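Local coordinates for myosin-2 (PDB 6IXO), which moves organelles and other cargo along actin cables in budding yeast, gripping receptor proteins with the globular tail domain that this chain comprises, at residues A[32-38]-A[99-104]; A[66-71]-A[140-144]; A[172-178]-A[199-205]; A[297-303]-A[332-338]. One frame throughout, in Å; residues are numbered along the deposited sequence.

Contact 1: residues A[32-38]-A[99-104]; sequences LKGFEVP and PSGVFW
Phe35 lays one ring face against the indole edge of Trp104, whose NE1 stands over the ring centre and lies 3.5 Å from Phe35 CE1. The pair is T-shaped, with centroids 4.4 Å apart and planes at 71°, so the indole N-H side is turned toward the pi cloud of the phenyl ring. Phe35 adopts the less common first torsion, chi1 79°, which sets CG between its own backbone N and carbonyl carbon and swings the ring down from the loop onto the helix. In the plane of that ring Ser100 OG meets the edge, 3.4 Å from Phe35 CE2; the hydroxyl also makes a weak hydrogen bond to Asp96 O. Phe103 completes an aromatic cluster. Its ring is nearly parallel to Phe35 but slid so far aside that they barely overlap, touching mainly through CE2 at 3.6 Å from Phe35 CD2. The cluster fastens the loop that follows helix 20-32 of the globular tail onto the first turns of helix 97-124, while Tyr53 and Val88 bring helices 53-67 and 71-90 against Phe35. At the start of the loop, a type I turn runs from Leu32 to Phe35; Leu32 CD2 lies 3.8 Å from Trp104 CH2, and Leu32 O faces the indole edge near CZ2. Farther along, Val37 divides its branches: CG1, anti to the backbone N (chi1 180°), reaches Pro99 CB, whereas CG2 sits 3.9 Å from Phe103 CG. Pro38 crosses Phe103 at about a right angle, its CD 4.0 Å from Phe103 CD1.

Contact 2: residues A[66-71]-A[140-144]; sequences WRFGLT and YVSLV
With CG anti to the backbone N (chi1 -177°), Tyr140 extends from helix 134-180 toward Trp66, whose chi1 of -71° turns the indole to receive it near the end of helix 53-67. The phenol comes edge-on over one indole face, a T-shaped pair with planes at 77° and Tyr140 CE1 3.9 Å from Trp66 CG. Its hydroxyl lies close to the fused part of the indole, Tyr140 OH being 3.2 Å from Trp66 CD2. Over the same face, one turn along, Val144 CG2 approaches Trp66 CZ2 at 4.1 Å, and Leu143 CD2 comes obliquely to within 4.0 Å of Trp66 NE1. Helix 53-67 ends in a Schellman motif with Gly69 at C-prime, and the chain turns directly into helix 71-90, where Thr71 CG2 rests 4.2 Å from Tyr140 CD1. An alanine at Trp66 would remove the indole face and is likely to leave Tyr140 and Val144 without their common platform, opening a gap between the helices. Ile122 of helix 97-124 touches both of those residues. No hydrogen bond joins the two segments, so this surface junction of the tail domain depends on aromatic and apolar contact, with little directional polar restraint.

Contact 3: residues A[172-178]-A[199-205]; sequences KKAINAV and EYTMDDI
Ala177 CB presses against Ile205 CG1 at 3.4 Å, tighter than usual for two carbons, where helix 134-180 meets the start of helix 202-218. The small methyl lets the backbones close to 4.1 Å between Ala177 CA and Thr201 CA. Ile205 CD1 continues the apolar centre to Ala174 CA at 3.6 Å, and Met202, its chain curled back beyond CG, brings SD to 3.9 Å from Val178 CG2. Outward, Tyr200 lies over the long arm of Lys173: with chi1 -55° and an extended chain beyond, the lysine puts CG 3.7 Å from the ring centroid, a CH-pi contact over the face. At the phenol end, the bond from Lys172 NZ to Tyr200 OH, 3.4 Å, is weak. A serine in place of Tyr200 would probably leave the Lys173 methylenes without their aromatic cover and Lys172 NZ without its weak phenol partner. Beside the ring, Thr201 and Asp204 form a capping box on helix 202-218; Thr201 N donates to Asp204 OD2 at 2.8 Å, whereas Thr201 OG1 accepts only weakly from Asp203 N. Asp203 also pairs with Arg266 of helix 254-273. The stronger cap bond lies within the 199-205 segment and the bond across is weak, so cohesion here probably rests chiefly on close apolar and CH-pi packing.

Contact 4: residues A[297-303]-A[332-338]; sequences KYTIEDI and SPIPQEI
Ile338 and Tyr298 dominate a meeting of two helix starts in the Dilute region of the cargo-binding tail; Thr299 and Asp302 form a capping box on helix 300-309, and Pro335 is the N-cap of helix 336-350. The tight part lies around Ile338. Its CD1 pushes between backbone atoms, 3.3 Å from Tyr298 O and 3.5 Å from Ile300 N, and CG2 meets Ile303 CG1 at 3.9 Å. To reach there the side chain takes an unusual chi1 of -95°, away from a staggered position. Lys297 O is buried here with no polar partner in the model, hemmed by Ile334 CG2 and Pro335 CD. The lysine itself turns away, its NZ bonded to Val295 O and Leu292 O, and makes a cation-pi contact with Tyr325. Asp302 stiffens the approach to the helix: its OD2 accepts from Tyr298 N through the anti lone pair and from Thr299 N above the carboxylate plane, and it also pairs with Arg296, while Asp302 N returns a bond to Thr299 OG1. On the looser, solvent side the Ile300 side chain meets Ile338 through the two CD1 methyls, and Ser332 and Pro333 are exposed. Tyr298 bridges the two regions. Its first torsion sends the ring along the 332-335 loop, where Pro335 CD meets the ring edge in plane, 3.7 Å from Tyr298 CD1. At the far end the phenol donates to the loop: Tyr298 OH to Ser332 O is 2.7 Å, with a C=O...donor angle of 129° and the donor tilted 21° from the carbonyl plane.

In the fold
The four contacts are spread along an elongated, all-helical tail domain, and no two touch. Helix 134-180 serves contacts 2 and 3, whose centres lie about 51 Å apart on opposite sides of the chain's centre. Helix 97-124, which carries one half of contact 1, precedes it in the chain; contact 1 lies about 28 Å from contact 2 and about 26 Å from contact 3, centre to centre. Contacts 1 and 2 interleave in sequence, whereas contacts 3 and 4 follow in series, about 33 Å apart between centres. The centres of contacts 2 and 4 are about 75 Å apart. Near contact 4 a sulfate, probably from the crystallisation liquor, sits about 4 Å from the side chain of Thr299.

Contact 1: residues A[32-38]-A[99-104]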
# COMPACT_ATOMS: atom_id res chain seq x y z
N LEU A 32 -15.98 -11.02 9.51
CA LEU A 32 -14.96 -10.73 8.51
C LEU A 32 -15.59 -10.10 7.24
O LEU A 32 -15.25 -8.98 6.88
CB LEU A 32 -14.19 -11.99 8.16
CG LEU A 32 -13.49 -12.65 9.36
CD1 LEU A 32 -12.82 -13.92 8.87
CD2 LEU A 32 -12.47 -11.71 10.03
N LYS A 33 -16.49 -10.81 6.56
CA LYS A 33 -17.06 -10.22 5.32
C LYS A 33 -17.90 -9.00 5.67
O LYS A 33 -18.08 -8.12 4.85
CB LYS A 33 -17.93 -11.24 4.56
CG LYS A 33 -17.14 -12.42 4.02
CD LYS A 33 -18.04 -13.29 3.15
CE LYS A 33 -17.38 -14.63 2.84
NZ LYS A 33 -18.21 -15.47 1.94
N GLY A 34 -18.36 -8.93 6.92
CA GLY A 34 -19.24 -7.84 7.33
C GLY A 34 -18.51 -6.68 8.00
O GLY A 34 -19.14 -5.85 8.64
N PHE A 35 -17.18 -6.65 7.90
CA PHE A 35 -16.39 -5.59 8.53
C PHE A 35 -16.88 -4.17 8.15
O PHE A 35 -17.37 -3.94 7.03
CB PHE A 35 -14.91 -5.74 8.16
CG PHE A 35 -14.57 -5.19 6.77
CD1 PHE A 35 -14.84 -5.94 5.61
CD2 PHE A 35 -13.96 -3.95 6.63
CE1 PHE A 35 -14.52 -5.44 4.33
CE2 PHE A 35 -13.63 -3.44 5.33
CZ PHE A 35 -13.91 -4.20 4.19
N GLU A 36 -16.74 -3.25 9.11
CA GLU A 36 -17.01 -1.83 8.92
C GLU A 36 -15.77 -1.05 9.33
O GLU A 36 -15.20 -1.26 10.39
CB GLU A 36 -18.22 -1.35 9.74
CG GLU A 36 -19.58 -1.90 9.28
CD GLU A 36 -19.96 -1.43 7.87
OE1 GLU A 36 -19.56 -0.31 7.51
OE2 GLU A 36 -20.67 -2.17 7.15
N VAL A 37 -15.32 -0.15 8.47
CA VAL A 37 -14.11 0.58 8.74
C VAL A 37 -14.46 1.85 9.50
O VAL A 37 -15.45 2.49 9.19
CB VAL A 37 -13.36 0.92 7.38
CG1 VAL A 37 -12.11 1.67 7.66
CG2 VAL A 37 -13.02 -0.36 6.64
N PRO A 38 -13.66 2.24 10.51
CA PRO A 38 -13.96 3.54 11.13
C PRO A 38 -13.48 4.73 10.29
O PRO A 38 -12.64 4.54 9.42
CB PRO A 38 -13.20 3.49 12.45
CG PRO A 38 -12.08 2.53 12.18
CD PRO A 38 -12.66 1.48 11.27
N PRO A 99 -9.15 2.92 2.51
CA PRO A 99 -9.41 2.61 3.93
C PRO A 99 -9.60 1.12 4.20
O PRO A 99 -9.06 0.64 5.21
CB PRO A 99 -10.70 3.40 4.27
CG PRO A 99 -11.27 3.80 2.95
CD PRO A 99 -10.14 3.87 1.97
N SER A 100 -10.29 0.37 3.33
CA SER A 100 -10.51 -1.05 3.66
C SER A 100 -9.21 -1.80 3.61
O SER A 100 -8.97 -2.69 4.40
CB SER A 100 -11.53 -1.69 2.75
OG SER A 100 -12.80 -1.08 2.97
N GLY A 101 -8.33 -1.44 2.68
CA GLY A 101 -7.06 -2.15 2.61
C GLY A 101 -6.19 -1.88 3.82
O GLY A 101 -5.54 -2.77 4.35
N VAL A 102 -6.15 -0.64 4.27
CA VAL A 102 -5.30 -0.32 5.42
C VAL A 102 -5.86 -1.02 6.68
O VAL A 102 -5.11 -1.56 7.52
CB VAL A 102 -5.21 1.21 5.64
CG1 VAL A 102 -4.41 1.53 6.90
CG2 VAL A 102 -4.55 1.90 4.35
N PHE A 103 -7.18 -0.99 6.77
CA PHE A 103 -7.91 -1.66 7.84
C PHE A 103 -7.46 -3.11 7.94
O PHE A 103 -7.10 -3.61 9.03
CB PHE A 103 -9.42 -1.58 7.56
CG PHE A 103 -10.27 -2.30 8.59
CD1 PHE A 103 -10.64 -1.65 9.76
CD2 PHE A 103 -10.74 -3.58 8.33
CE1 PHE A 103 -11.44 -2.31 10.72
CE2 PHE A 103 -11.57 -4.24 9.28
CZ PHE A 103 -11.91 -3.59 10.46
N TRP A 104 -7.50 -3.83 6.81
CA TRP A 104 -7.14 -5.24 6.84
C TRP A 104 -5.65 -5.45 7.09
O TRP A 104 -5.27 -6.40 7.76
CB TRP A 104 -7.61 -5.96 5.56
CG TRP A 104 -9.06 -6.25 5.68
CD1 TRP A 104 -10.08 -5.69 4.99
CD2 TRP A 104 -9.66 -7.12 6.66
NE1 TRP A 104 -11.28 -6.16 5.44
CE2 TRP A 104 -11.05 -7.04 6.48
CE3 TRP A 104 -9.15 -7.95 7.66
CZ2 TRP A 104 -11.95 -7.76 7.25
CZ3 TRP A 104 -10.05 -8.66 8.46
CH2 TRP A 104 -11.43 -8.56 8.24

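Contact 2: residues A[66-71]-A[140-144]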
# COMPACT_ATOMS: atom_id res chain seq x y z
N TRP A 66 -7.35 -22.98 22.14
CA TRP A 66 -6.11 -23.60 22.60
C TRP A 66 -6.16 -23.97 24.07
O TRP A 66 -5.78 -25.08 24.43
CB TRP A 66 -4.92 -22.70 22.35
CG TRP A 66 -4.61 -22.59 20.92
CD1 TRP A 66 -5.02 -23.42 19.92
CD2 TRP A 66 -3.83 -21.57 20.30
NE1 TRP A 66 -4.54 -22.99 18.72
CE2 TRP A 66 -3.80 -21.85 18.92
CE3 TRP A 66 -3.14 -20.46 20.79
CZ2 TRP A 66 -3.10 -21.07 18.02
CZ3 TRP A 66 -2.46 -19.66 19.88
CH2 TRP A 66 -2.45 -19.97 18.51
N ARG A 67 -6.62 -23.04 24.90
CA ARG A 67 -6.74 -23.29 26.34
C ARG A 67 -7.53 -24.56 26.65
O ARG A 67 -7.23 -25.28 27.62
CB ARG A 67 -7.39 -22.08 27.00
CG ARG A 67 -7.77 -22.28 28.44
CD ARG A 67 -8.81 -21.26 28.83
NE ARG A 67 -9.26 -21.52 30.19
CZ ARG A 67 -10.33 -20.97 30.74
NH1 ARG A 67 -11.07 -20.12 30.04
NH2 ARG A 67 -10.64 -21.27 32.00
N PHE A 68 -8.55 -24.84 25.86
CA PHE A 68 -9.37 -26.02 26.09
C PHE A 68 -8.86 -27.19 25.27
O PHE A 68 -9.49 -28.23 25.22
CB PHE A 68 -10.84 -25.73 25.75
CG PHE A 68 -11.56 -24.96 26.82
CD1 PHE A 68 -11.98 -25.58 27.99
CD2 PHE A 68 -11.83 -23.60 26.66
CE1 PHE A 68 -12.65 -24.88 28.98
CE2 PHE A 68 -12.50 -22.89 27.66
CZ PHE A 68 -12.92 -23.54 28.82
N GLY A 69 -7.72 -27.02 24.61
CA GLY A 69 -7.14 -28.06 23.78
C GLY A 69 -8.00 -28.43 22.58
O GLY A 69 -7.93 -29.55 22.07
N LEU A 70 -8.80 -27.49 22.09
CA LEU A 70 -9.58 -27.74 20.88
C LEU A 70 -8.71 -27.41 19.68
O LEU A 70 -9.03 -26.50 18.88
CB LEU A 70 -10.87 -26.93 20.88
CG LEU A 70 -11.85 -27.25 22.01
CD1 LEU A 70 -12.98 -26.24 21.98
CD2 LEU A 70 -12.39 -28.66 21.86
N THR A 71 -7.60 -28.13 19.57
CA THR A 71 -6.59 -27.81 18.57
C THR A 71 -7.13 -28.08 17.16
O THR A 71 -6.87 -27.31 16.25
CB THR A 71 -5.29 -28.60 18.87
OG1 THR A 71 -5.62 -29.92 19.28
CG2 THR A 71 -4.53 -27.94 20.04
N TYR A 140 1.54 -29.33 19.05
CA TYR A 140 1.05 -27.99 19.32
C TYR A 140 2.02 -26.90 18.87
O TYR A 140 1.64 -25.94 18.19
CB TYR A 140 0.75 -27.84 20.80
CG TYR A 140 0.16 -26.51 21.14
CD1 TYR A 140 -0.87 -25.98 20.37
CD2 TYR A 140 0.63 -25.77 22.21
CE1 TYR A 140 -1.42 -24.75 20.67
CE2 TYR A 140 0.08 -24.56 22.52
CZ TYR A 140 -0.94 -24.05 21.75
OH TYR A 140 -1.49 -22.83 22.06
N VAL A 141 3.28 -27.04 19.27
CA VAL A 141 4.31 -26.08 18.86
C VAL A 141 4.37 -26.03 17.35
O VAL A 141 4.54 -24.95 16.74
CB VAL A 141 5.68 -26.47 19.45
CG1 VAL A 141 6.79 -25.52 18.94
CG2 VAL A 141 5.62 -26.41 20.93
N SER A 142 4.22 -27.20 16.73
CA SER A 142 4.29 -27.35 15.29
C SER A 142 3.12 -26.63 14.60
O SER A 142 3.29 -25.97 13.57
CB SER A 142 4.33 -28.84 14.93
OG SER A 142 4.50 -29.00 13.53
N LEU A 143 1.94 -26.75 15.20
CA LEU A 143 0.76 -26.04 14.72
C LEU A 143 0.90 -24.52 14.78
O LEU A 143 0.55 -23.81 13.83
CB LEU A 143 -0.46 -26.47 15.55
CG LEU A 143 -1.73 -25.60 15.52
CD1 LEU A 143 -2.52 -25.79 14.25
CD2 LEU A 143 -2.61 -25.88 16.73
N VAL A 144 1.39 -24.01 15.90
CA VAL A 144 1.48 -22.57 16.06
C VAL A 144 2.58 -22.04 15.15
O VAL A 144 2.48 -20.94 14.60
CB VAL A 144 1.77 -22.18 17.54
CG1 VAL A 144 1.91 -20.65 17.68
CG2 VAL A 144 0.65 -22.69 18.42

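Contact 3: residues A[172-178]-A[199-205]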
# COMPACT_ATOMS: atom_id res chain seq x y z
N LYS A 172 -5.26 4.54 -13.97
CA LYS A 172 -6.51 5.12 -14.43
C LYS A 172 -6.54 6.66 -14.33
O LYS A 172 -7.10 7.34 -15.18
CB LYS A 172 -7.67 4.51 -13.60
CG LYS A 172 -9.08 4.94 -14.09
CD LYS A 172 -10.20 4.40 -13.16
CE LYS A 172 -11.56 4.63 -13.83
NZ LYS A 172 -12.71 4.58 -12.89
N LYS A 173 -5.98 7.20 -13.25
CA LYS A 173 -6.15 8.62 -12.95
C LYS A 173 -4.93 9.48 -13.21
O LYS A 173 -5.08 10.64 -13.61
CB LYS A 173 -6.58 8.80 -11.50
CG LYS A 173 -7.83 7.98 -11.21
CD LYS A 173 -8.37 8.15 -9.82
CE LYS A 173 -9.65 7.33 -9.68
NZ LYS A 173 -10.30 7.62 -8.39
N ALA A 174 -3.74 8.95 -12.95
CA ALA A 174 -2.53 9.76 -12.87
C ALA A 174 -2.09 10.21 -14.24
O ALA A 174 -1.54 11.31 -14.45
CB ALA A 174 -1.41 8.97 -12.18
N ILE A 175 -2.31 9.35 -15.22
CA ILE A 175 -1.89 9.73 -16.55
C ILE A 175 -2.65 10.96 -17.04
O ILE A 175 -2.07 11.92 -17.56
CB ILE A 175 -2.08 8.53 -17.54
CG1 ILE A 175 -0.99 7.49 -17.26
CG2 ILE A 175 -2.01 9.03 -18.97
CD1 ILE A 175 -1.18 6.16 -18.06
N ASN A 176 -3.96 10.94 -16.87
CA ASN A 176 -4.72 12.11 -17.30
C ASN A 176 -4.36 13.33 -16.41
O ASN A 176 -4.18 14.43 -16.90
CB ASN A 176 -6.22 11.85 -17.24
CG ASN A 176 -7.02 12.94 -17.94
OD1 ASN A 176 -7.64 13.81 -17.31
ND2 ASN A 176 -6.99 12.92 -19.26
N ALA A 177 -4.27 13.11 -15.11
CA ALA A 177 -4.02 14.22 -14.18
C ALA A 177 -2.65 14.87 -14.40
O ALA A 177 -2.53 16.10 -14.43
CB ALA A 177 -4.13 13.70 -12.74
N VAL A 178 -1.61 14.06 -14.53
CA VAL A 178 -0.24 14.59 -14.65
C VAL A 178 0.06 15.07 -16.07
O VAL A 178 0.56 16.17 -16.26
CB VAL A 178 0.79 13.53 -14.22
CG1 VAL A 178 2.22 13.96 -14.50
CG2 VAL A 178 0.61 13.18 -12.70
N GLU A 199 -10.92 15.22 -17.09
CA GLU A 199 -11.70 14.45 -16.13
C GLU A 199 -10.96 14.29 -14.80
O GLU A 199 -11.38 14.85 -13.79
CB GLU A 199 -12.05 13.07 -16.68
CG GLU A 199 -12.90 12.22 -15.74
CD GLU A 199 -13.08 10.79 -16.23
OE1 GLU A 199 -13.87 10.04 -15.61
OE2 GLU A 199 -12.42 10.43 -17.23
N TYR A 200 -9.86 13.53 -14.77
CA TYR A 200 -9.06 13.47 -13.52
C TYR A 200 -8.04 14.61 -13.51
O TYR A 200 -7.41 14.92 -14.53
CB TYR A 200 -8.35 12.13 -13.36
CG TYR A 200 -9.31 10.99 -13.27
CD1 TYR A 200 -10.11 10.82 -12.15
CD2 TYR A 200 -9.47 10.10 -14.33
CE1 TYR A 200 -11.01 9.78 -12.06
CE2 TYR A 200 -10.38 9.07 -14.26
CZ TYR A 200 -11.15 8.92 -13.13
OH TYR A 200 -12.05 7.89 -13.06
N THR A 201 -7.89 15.25 -12.36
CA THR A 201 -6.95 16.37 -12.20
C THR A 201 -5.98 16.07 -11.07
O THR A 201 -6.20 15.12 -10.32
CB THR A 201 -7.66 17.67 -11.89
OG1 THR A 201 -8.29 17.56 -10.61
CG2 THR A 201 -8.74 17.99 -12.96
N MET A 202 -4.96 16.89 -10.92
CA MET A 202 -4.01 16.75 -9.82
C MET A 202 -4.71 16.75 -8.48
O MET A 202 -4.24 16.11 -7.54
CB MET A 202 -2.98 17.87 -9.84
CG MET A 202 -1.97 17.73 -10.92
SD MET A 202 -1.29 16.07 -10.97
CE MET A 202 -0.41 15.88 -9.39
N ASP A 203 -5.82 17.48 -8.36
CA ASP A 203 -6.56 17.40 -7.10
C ASP A 203 -7.01 15.99 -6.77
O ASP A 203 -7.08 15.60 -5.61
CB ASP A 203 -7.77 18.31 -7.12
CG ASP A 203 -7.40 19.76 -6.86
OD1 ASP A 203 -6.39 19.99 -6.14
OD2 ASP A 203 -8.12 20.63 -7.37
N ASP A 204 -7.34 15.21 -7.79
CA ASP A 204 -7.78 13.86 -7.53
C ASP A 204 -6.61 13.03 -7.07
O ASP A 204 -6.78 12.13 -6.24
CB ASP A 204 -8.41 13.22 -8.76
CG ASP A 204 -9.63 13.97 -9.23
OD1 ASP A 204 -10.51 14.27 -8.40
OD2 ASP A 204 -9.66 14.32 -10.43
N ILE A 205 -5.43 13.31 -7.63
CA ILE A 205 -4.23 12.57 -7.26
C ILE A 205 -3.81 12.91 -5.83
O ILE A 205 -3.43 12.02 -5.03
CB ILE A 205 -3.06 12.88 -8.22
CG1 ILE A 205 -3.45 12.47 -9.65
CG2 ILE A 205 -1.81 12.13 -7.80
CD1 ILE A 205 -3.89 10.96 -9.77

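Contact 4: residues A[297-303]-A[332-338]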
# COMPACT_ATOMS: atom_id res chain seq x y z
N LYS A 297 17.51 25.44 -25.45
CA LYS A 297 18.04 24.32 -26.21
C LYS A 297 18.62 24.84 -27.53
O LYS A 297 18.26 24.34 -28.59
CB LYS A 297 16.92 23.30 -26.48
CG LYS A 297 16.45 22.55 -25.20
CD LYS A 297 15.15 21.78 -25.38
CE LYS A 297 13.96 22.72 -25.56
NZ LYS A 297 13.50 23.23 -24.23
N TYR A 298 19.52 25.83 -27.47
CA TYR A 298 19.97 26.48 -28.70
C TYR A 298 21.47 26.39 -28.99
O TYR A 298 21.88 26.44 -30.14
CB TYR A 298 19.53 27.95 -28.67
CG TYR A 298 18.03 28.06 -28.80
CD1 TYR A 298 17.32 27.25 -29.69
CD2 TYR A 298 17.30 28.94 -28.01
CE1 TYR A 298 15.94 27.34 -29.80
CE2 TYR A 298 15.93 29.01 -28.10
CZ TYR A 298 15.25 28.23 -29.00
OH TYR A 298 13.89 28.35 -29.08
N THR A 299 22.28 26.23 -27.95
CA THR A 299 23.72 26.09 -28.14
C THR A 299 24.22 24.73 -27.66
O THR A 299 23.56 24.05 -26.86
CB THR A 299 24.49 27.18 -27.40
OG1 THR A 299 24.50 26.87 -25.99
CG2 THR A 299 23.86 28.56 -27.63
N ILE A 300 25.38 24.34 -28.17
CA ILE A 300 26.08 23.16 -27.69
C ILE A 300 26.17 23.13 -26.16
O ILE A 300 25.82 22.13 -25.51
CB ILE A 300 27.50 23.09 -28.28
CG1 ILE A 300 27.43 22.82 -29.79
CG2 ILE A 300 28.34 22.04 -27.56
CD1 ILE A 300 26.69 21.55 -30.15
N GLU A 301 26.61 24.24 -25.59
CA GLU A 301 26.72 24.31 -24.14
C GLU A 301 25.38 24.12 -23.44
O GLU A 301 25.31 23.50 -22.36
CB GLU A 301 27.33 25.64 -23.72
CG GLU A 301 27.76 25.63 -22.27
CD GLU A 301 28.11 27.00 -21.77
OE1 GLU A 301 28.08 27.95 -22.58
OE2 GLU A 301 28.40 27.13 -20.56
N ASP A 302 24.31 24.64 -24.04
CA ASP A 302 22.96 24.41 -23.54
C ASP A 302 22.71 22.91 -23.38
O ASP A 302 22.11 22.44 -22.39
CB ASP A 302 21.90 24.99 -24.48
CG ASP A 302 21.76 26.51 -24.36
OD1 ASP A 302 22.24 27.10 -23.37
OD2 ASP A 302 21.13 27.10 -25.26
N ILE A 303 23.14 22.17 -24.39
CA ILE A 303 22.89 20.74 -24.38
C ILE A 303 23.79 20.07 -23.34
O ILE A 303 23.34 19.18 -22.64
CB ILE A 303 23.08 20.14 -25.79
CG1 ILE A 303 22.02 20.71 -26.75
CG2 ILE A 303 22.97 18.63 -25.76
CD1 ILE A 303 20.56 20.52 -26.26
N SER A 332 12.23 30.48 -31.50
CA SER A 332 13.28 30.06 -32.44
C SER A 332 13.30 28.55 -32.59
O SER A 332 13.20 27.83 -31.59
CB SER A 332 14.65 30.54 -32.00
OG SER A 332 14.65 31.96 -31.88
N PRO A 333 13.44 28.03 -33.82
CA PRO A 333 13.53 26.56 -33.98
C PRO A 333 14.79 26.02 -33.30
O PRO A 333 15.77 26.75 -33.18
CB PRO A 333 13.64 26.37 -35.51
CG PRO A 333 13.37 27.64 -36.10
CD PRO A 333 13.69 28.73 -35.09
N ILE A 334 14.77 24.77 -32.86
CA ILE A 334 16.00 24.13 -32.39
C ILE A 334 16.95 23.92 -33.58
O ILE A 334 16.59 23.22 -34.51
CB ILE A 334 15.71 22.79 -31.73
CG1 ILE A 334 14.86 23.03 -30.48
CG2 ILE A 334 17.01 22.11 -31.30
CD1 ILE A 334 14.37 21.77 -29.81
N PRO A 335 18.16 24.51 -33.54
CA PRO A 335 19.04 24.46 -34.72
C PRO A 335 19.46 23.05 -35.09
O PRO A 335 19.55 22.18 -34.22
CB PRO A 335 20.27 25.29 -34.29
CG PRO A 335 19.79 26.13 -33.17
CD PRO A 335 18.76 25.30 -32.45
N GLN A 336 19.76 22.84 -36.38
CA GLN A 336 20.13 21.53 -36.88
C GLN A 336 21.40 21.06 -36.21
O GLN A 336 21.52 19.89 -35.83
CB GLN A 336 20.31 21.56 -38.40
CG GLN A 336 19.01 21.89 -39.11
CD GLN A 336 17.91 20.93 -38.70
OE1 GLN A 336 18.03 19.73 -38.91
NE2 GLN A 336 16.85 21.45 -38.08
N GLU A 337 22.33 22.01 -36.06
CA GLU A 337 23.58 21.82 -35.33
C GLU A 337 23.34 21.12 -33.97
O GLU A 337 24.08 20.23 -33.56
CB GLU A 337 24.27 23.17 -35.12
CG GLU A 337 24.29 24.09 -36.38
CD GLU A 337 23.11 25.08 -36.47
OE1 GLU A 337 22.28 24.97 -37.42
OE2 GLU A 337 23.02 25.99 -35.62
N ILE A 338 22.28 21.53 -33.27
CA ILE A 338 22.04 20.96 -31.95
C ILE A 338 21.41 19.56 -32.09
O ILE A 338 21.78 18.64 -31.35
CB ILE A 338 21.16 21.91 -31.09
CG1 ILE A 338 22.04 22.81 -30.20
CG2 ILE A 338 20.22 21.12 -30.17
CD1 ILE A 338 23.23 23.50 -30.86